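Long-range contact in endo-1,4-beta-xylanase (Bacteroides thetaiotaomicron VPI-5482, PDB 3KST), which probably hydrolyses O-glycosidic bonds in xylan as a calcium-binding member of glycosyl hydrolase family 43: residues S180-P192 / I204-G218. Numbering follows the deposited sequence. Where two conformers were deposited one is given.
Sequences SWELLQGKVAEGP and IYSANHYENKGYGVG
The indole of W181 presents its edge to G216 O, which lies near the ring plane 3.5 Å from CZ3, while E182 CG of its own segment sits over the centre of one face. E182 OE2 lies at the edge of the Y205 ring and accepts from Y205 OH at 2.7 Å, and G218 O lies over one face near the rim. A 61° angle between carboxylate and phenol planes shows that the two groups are not coplanar; E182 OE1 makes a salt bridge to K231 and accepts from the backbone N of E178 and V179. Y205 belongs to a four-stranded antiparallel blade of the family 43 five-bladed beta-propeller, and W181 and E182, from the 3-10 segment before it, pack against that blade. E190 and S206 form an antiparallel hydrogen-bonded pair near the open end of the hairpin of strands 189-197 and 200-207, with E190 N to S206 O and S206 N to E190 O both 2.8 Å.

Beyond the strand ends, the N208 amide grips the incoming loop. Its ND2 donates almost straight (171°) to W181 O at 2.8 Å, within the amide plane, and its OD1 accepts from L184 N (2.7 Å) and Q185 N on one face, which fixes the amide's rotation. Q185, extended with CG anti to the backbone N (chi1 -179°), carries OE1 to N212 ND2 at 2.8 Å.

E190, the predicted proton donor, lies beside D130, the predicted pKa modulator. OE1 accepts a hydrogen bond from N152 ND2, and OE2 accepts one from a water and, through its anti lone pair, one from Y215 OH at 2.6 Å.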
loop_
_atom_site.group_PDB
_atom_site.type_symbol
_atom_site.label_atom_id
_atom_site.label_comp_id
_atom_site.label_asym_id
_atom_site.label_seq_id
_atom_site.Cartn_x
_atom_site.Cartn_y
_atom_site.Cartn_z
ATOM N N SER A 180 13.748 11.242 -14.772
ATOM C CA SER A 180 12.714 11.628 -15.755
ATOM C C SER A 180 11.338 10.977 -15.586
ATOM O O SER A 180 10.329 11.680 -15.488
ATOM C CB SER A 180 13.221 11.386 -17.182
ATOM O OG SER A 180 12.170 11.631 -18.106
ATOM N N TRP A 181 11.299 9.644 -15.512
ATOM C CA TRP A 181 10.023 8.903 -15.381
ATOM C C TRP A 181 9.263 9.267 -14.109
ATOM O O TRP A 181 8.039 9.142 -14.083
ATOM C CB TRP A 181 10.204 7.383 -15.449
ATOM C CG TRP A 181 10.678 6.678 -14.180
ATOM C CD1 TRP A 181 11.964 6.348 -13.844
ATOM C CD2 TRP A 181 9.854 6.208 -13.101
ATOM N NE1 TRP A 181 11.991 5.732 -12.621
ATOM C CE2 TRP A 181 10.715 5.610 -12.149
ATOM C CE3 TRP A 181 8.467 6.256 -12.838
ATOM C CZ2 TRP A 181 10.238 5.064 -10.943
ATOM C CZ3 TRP A 181 7.991 5.696 -11.663
ATOM C CH2 TRP A 181 8.876 5.105 -10.729
ATOM N N GLU A 182 10.003 9.703 -13.079
ATOM C CA GLU A 182 9.445 10.142 -11.786
ATOM C C GLU A 182 8.985 11.608 -11.746
ATOM O O GLU A 182 8.476 12.034 -10.718
ATOM C CB GLU A 182 10.519 10.011 -10.676
ATOM C CG GLU A 182 11.072 8.633 -10.474
ATOM C CD GLU A 182 12.272 8.583 -9.552
ATOM O OE1 GLU A 182 13.023 9.595 -9.432
ATOM O OE2 GLU A 182 12.497 7.488 -9.000
ATOM N N LEU A 183 9.216 12.376 -12.814
ATOM C CA LEU A 183 8.895 13.788 -12.907
ATOM C C LEU A 183 8.050 14.107 -14.162
ATOM O O LEU A 183 8.305 15.089 -14.873
ATOM C CB LEU A 183 10.207 14.613 -12.879
ATOM C CG LEU A 183 11.083 14.434 -11.618
ATOM C CD1 LEU A 183 12.467 15.044 -11.800
ATOM C CD2 LEU A 183 10.382 15.010 -10.416
ATOM N N LEU A 184 7.064 13.251 -14.438
ATOM C CA LEU A 184 6.076 13.521 -15.473
ATOM C C LEU A 184 5.058 14.573 -14.989
ATOM O O LEU A 184 4.624 15.411 -15.779
ATOM C CB LEU A 184 5.392 12.233 -15.930
ATOM C CG LEU A 184 6.201 11.193 -16.704
ATOM C CD1 LEU A 184 5.433 9.863 -16.762
ATOM C CD2 LEU A 184 6.562 11.665 -18.136
ATOM N N GLN A 185 4.665 14.538 -13.707
ATOM C CA GLN A 185 3.724 15.512 -13.156
ATOM C C GLN A 185 3.976 15.700 -11.659
ATOM O O GLN A 185 3.971 14.726 -10.927
ATOM C CB GLN A 185 2.287 15.061 -13.397
ATOM C CG GLN A 185 1.249 16.009 -12.896
ATOM C CD GLN A 185 -0.174 15.616 -13.283
ATOM O OE1 GLN A 185 -0.406 14.969 -14.309
ATOM N NE2 GLN A 185 -1.136 16.026 -12.470
ATOM N N GLY A 186 4.211 16.938 -11.229
ATOM C CA GLY A 186 4.497 17.217 -9.833
ATOM C C GLY A 186 5.836 16.637 -9.418
ATOM O O GLY A 186 6.648 16.256 -10.257
ATOM N N LYS A 187 6.057 16.584 -8.103
ATOM C CA LYS A 187 7.283 16.023 -7.513
ATOM C C LYS A 187 6.754 15.102 -6.418
ATOM O O LYS A 187 6.452 15.550 -5.316
ATOM C CB LYS A 187 8.168 17.143 -6.979
ATOM C CG LYS A 187 9.503 16.646 -6.514
ATOM C CD LYS A 187 10.429 17.762 -6.062
ATOM C CE LYS A 187 11.790 17.204 -5.722
ATOM N NZ LYS A 187 12.842 18.211 -5.458
ATOM N N VAL A 188 6.614 13.815 -6.758
ATOM C CA VAL A 188 5.945 12.830 -5.904
ATOM C C VAL A 188 6.602 11.456 -5.901
ATOM O O VAL A 188 6.784 10.886 -6.967
ATOM C CB VAL A 188 4.465 12.617 -6.394
ATOM C CG1 VAL A 188 3.739 11.480 -5.605
ATOM C CG2 VAL A 188 3.656 13.925 -6.326
ATOM N N ALA A 189 6.973 10.972 -4.715
ATOM C CA ALA A 189 7.458 9.618 -4.464
ATOM C C ALA A 189 6.557 9.221 -3.280
ATOM O O ALA A 189 6.449 9.967 -2.282
ATOM C CB ALA A 189 8.907 9.615 -4.076
ATOM N N GLU A 190 5.855 8.106 -3.398
ATOM C CA GLU A 190 4.848 7.733 -2.394
ATOM C C GLU A 190 4.478 6.263 -2.485
ATOM O O GLU A 190 5.108 5.502 -3.245
ATOM C CB GLU A 190 3.595 8.616 -2.567
ATOM C CG GLU A 190 2.817 8.396 -3.882
ATOM C CD GLU A 190 1.600 9.328 -4.058
ATOM O OE1 GLU A 190 1.500 10.365 -3.361
ATOM O OE2 GLU A 190 0.749 9.003 -4.913
ATOM N N GLY A 191 3.458 5.876 -1.703
ATOM C CA GLY A 191 2.967 4.515 -1.648
ATOM C C GLY A 191 4.064 3.489 -1.412
ATOM O O GLY A 191 4.166 2.542 -2.181
ATOM N N PRO A 192 4.917 3.687 -0.382
ATOM C CA PRO A 192 5.971 2.716 -0.086
ATOM C C PRO A 192 5.505 1.289 0.285
ATOM O O PRO A 192 4.418 1.082 0.835
ATOM C CB PRO A 192 6.689 3.358 1.124
ATOM C CG PRO A 192 5.648 4.092 1.798
ATOM C CD PRO A 192 4.833 4.699 0.691
ATOM N N ILE A 204 9.806 -0.510 -2.505
ATOM C CA ILE A 204 9.016 -0.451 -3.730
ATOM C C ILE A 204 8.010 0.728 -3.582
ATOM O O ILE A 204 7.233 0.814 -2.592
ATOM C CB ILE A 204 8.335 -1.836 -3.978
ATOM C CG1 ILE A 204 9.354 -2.992 -3.825
ATOM C CG2 ILE A 204 7.702 -1.834 -5.343
ATOM C CD1 ILE A 204 8.753 -4.307 -3.381
ATOM N N TYR A 205 8.045 1.654 -4.539
ATOM C CA TYR A 205 7.290 2.897 -4.437
ATOM C C TYR A 205 6.686 3.344 -5.746
ATOM O O TYR A 205 7.072 2.831 -6.819
ATOM C CB TYR A 205 8.250 4.007 -3.903
ATOM C CG TYR A 205 9.383 4.332 -4.862
ATOM C CD1 TYR A 205 10.604 3.640 -4.804
ATOM C CD2 TYR A 205 9.229 5.327 -5.846
ATOM C CE1 TYR A 205 11.650 3.935 -5.727
ATOM C CE2 TYR A 205 10.269 5.616 -6.777
ATOM C CZ TYR A 205 11.476 4.922 -6.684
ATOM O OH TYR A 205 12.494 5.160 -7.583
ATOM N N SER A 206 5.781 4.315 -5.646
ATOM C CA SER A 206 5.166 4.947 -6.819
ATOM C C SER A 206 5.631 6.407 -6.974
ATOM O O SER A 206 5.913 7.083 -5.987
ATOM C CB SER A 206 3.641 4.894 -6.721
ATOM O OG SER A 206 3.147 3.571 -6.584
ATOM N N ALA A 207 5.746 6.879 -8.219
ATOM C CA ALA A 207 6.092 8.277 -8.512
ATOM C C ALA A 207 5.103 8.911 -9.486
ATOM O O ALA A 207 4.444 8.190 -10.265
ATOM C CB ALA A 207 7.565 8.411 -9.005
ATOM N N ASN A 208 5.023 10.247 -9.391
ATOM C CA ASN A 208 4.122 11.162 -10.121
ATOM C C ASN A 208 2.808 11.332 -9.424
ATOM O O ASN A 208 2.429 10.494 -8.579
ATOM C CB ASN A 208 3.899 10.772 -11.588
ATOM C CG ASN A 208 5.161 10.767 -12.340
ATOM O OD1 ASN A 208 5.765 11.827 -12.534
ATOM N ND2 ASN A 208 5.616 9.581 -12.746
ATOM N N HIS A 209 2.151 12.464 -9.697
ATOM C CA HIS A 209 0.778 12.679 -9.215
ATOM C C HIS A 209 -0.060 11.498 -9.750
ATOM O O HIS A 209 0.054 11.146 -10.921
ATOM C CB HIS A 209 0.216 13.986 -9.771
ATOM C CG HIS A 209 -0.997 14.476 -9.051
ATOM N ND1 HIS A 209 -2.221 13.853 -9.131
ATOM C CD2 HIS A 209 -1.184 15.569 -8.272
ATOM C CE1 HIS A 209 -3.101 14.514 -8.402
ATOM N NE2 HIS A 209 -2.503 15.574 -7.891
ATOM N N TYR A 210 -0.889 10.893 -8.904
ATOM C CA TYR A 210 -1.705 9.709 -9.301
ATOM C C TYR A 210 -2.591 9.953 -10.537
ATOM O O TYR A 210 -2.928 9.009 -11.268
ATOM C CB TYR A 210 -2.527 9.153 -8.122
ATOM C CG TYR A 210 -3.781 9.899 -7.785
ATOM C CD1 TYR A 210 -4.995 9.622 -8.470
ATOM C CD2 TYR A 210 -3.792 10.880 -6.802
ATOM C CE1 TYR A 210 -6.184 10.319 -8.171
ATOM C CE2 TYR A 210 -4.985 11.595 -6.491
ATOM C CZ TYR A 210 -6.166 11.298 -7.173
ATOM O OH TYR A 210 -7.313 11.981 -6.859
ATOM N N GLU A 211 -2.992 11.213 -10.737
ATOM C CA GLU A 211 -3.801 11.606 -11.889
ATOM C C GLU A 211 -3.094 11.485 -13.230
ATOM O O GLU A 211 -3.757 11.474 -14.254
ATOM C CB GLU A 211 -4.345 13.015 -11.698
ATOM C CG GLU A 211 -5.409 13.076 -10.587
ATOM C CD GLU A 211 -6.079 14.433 -10.445
ATOM O OE1 GLU A 211 -5.658 15.424 -11.107
ATOM O OE2 GLU A 211 -7.055 14.492 -9.659
ATOM N N ASN A 212 -1.765 11.413 -13.235
ATOM C CA ASN A 212 -1.019 11.291 -14.485
ATOM C C ASN A 212 -1.127 9.882 -15.038
ATOM O O ASN A 212 -0.999 8.913 -14.282
ATOM C CB ASN A 212 0.464 11.633 -14.286
ATOM C CG ASN A 212 1.137 12.007 -15.581
ATOM O OD1 ASN A 212 1.741 11.174 -16.214
ATOM N ND2 ASN A 212 0.990 13.264 -15.993
ATOM N N LYS A 213 -1.305 9.733 -16.357
ATOM C CA LYS A 213 -1.315 8.382 -16.965
ATOM C C LYS A 213 -0.010 7.612 -16.758
ATOM O O LYS A 213 -0.011 6.396 -16.865
ATOM C CB LYS A 213 -1.661 8.409 -18.474
ATOM C CG LYS A 213 -3.053 8.836 -18.740
ATOM C CD LYS A 213 -3.255 9.063 -20.221
ATOM C CE LYS A 213 -4.658 9.473 -20.528
ATOM N NZ LYS A 213 -4.744 9.883 -21.941
ATOM N N GLY A 214 1.081 8.361 -16.520
ATOM C CA GLY A 214 2.410 7.872 -16.237
ATOM C C GLY A 214 2.744 7.601 -14.784
ATOM O O GLY A 214 3.952 7.361 -14.463
ATOM N N TYR A 215 1.732 7.631 -13.900
ATOM C CA TYR A 215 1.903 7.107 -12.525
ATOM C C TYR A 215 2.538 5.724 -12.711
ATOM O O TYR A 215 2.100 4.936 -13.594
ATOM C CB TYR A 215 0.562 6.945 -11.814
ATOM C CG TYR A 215 0.571 6.862 -10.289
ATOM C CD1 TYR A 215 1.244 7.808 -9.507
ATOM C CD2 TYR A 215 -0.229 5.938 -9.628
ATOM C CE1 TYR A 215 1.195 7.769 -8.088
ATOM C CE2 TYR A 215 -0.280 5.885 -8.208
ATOM C CZ TYR A 215 0.436 6.808 -7.461
ATOM O OH TYR A 215 0.373 6.765 -6.103
ATOM N N GLY A 216 3.583 5.437 -11.934
ATOM C CA GLY A 216 4.297 4.186 -12.067
ATOM C C GLY A 216 5.036 3.739 -10.835
ATOM O O GLY A 216 5.207 4.515 -9.906
ATOM N N VAL A 217 5.442 2.474 -10.846
ATOM C CA VAL A 217 6.121 1.839 -9.733
ATOM C C VAL A 217 7.586 1.566 -10.021
ATOM O O VAL A 217 7.941 1.067 -11.102
ATOM C CB VAL A 217 5.443 0.502 -9.381
ATOM C CG1 VAL A 217 6.181 -0.222 -8.215
ATOM C CG2 VAL A 217 3.945 0.732 -9.040
ATOM N N GLY A 218 8.440 1.827 -9.035
ATOM C CA GLY A 218 9.861 1.512 -9.125
ATOM C C GLY A 218 10.343 1.016 -7.778
ATOM O O GLY A 218 9.553 0.973 -6.810
HETATM O O HOH W 1 -4.101 16.389 -13.016
HETATM O O HOH W 2 -0.358 11.252 -5.930
HETATM O O HOH W 3 3.560 1.840 -4.678
#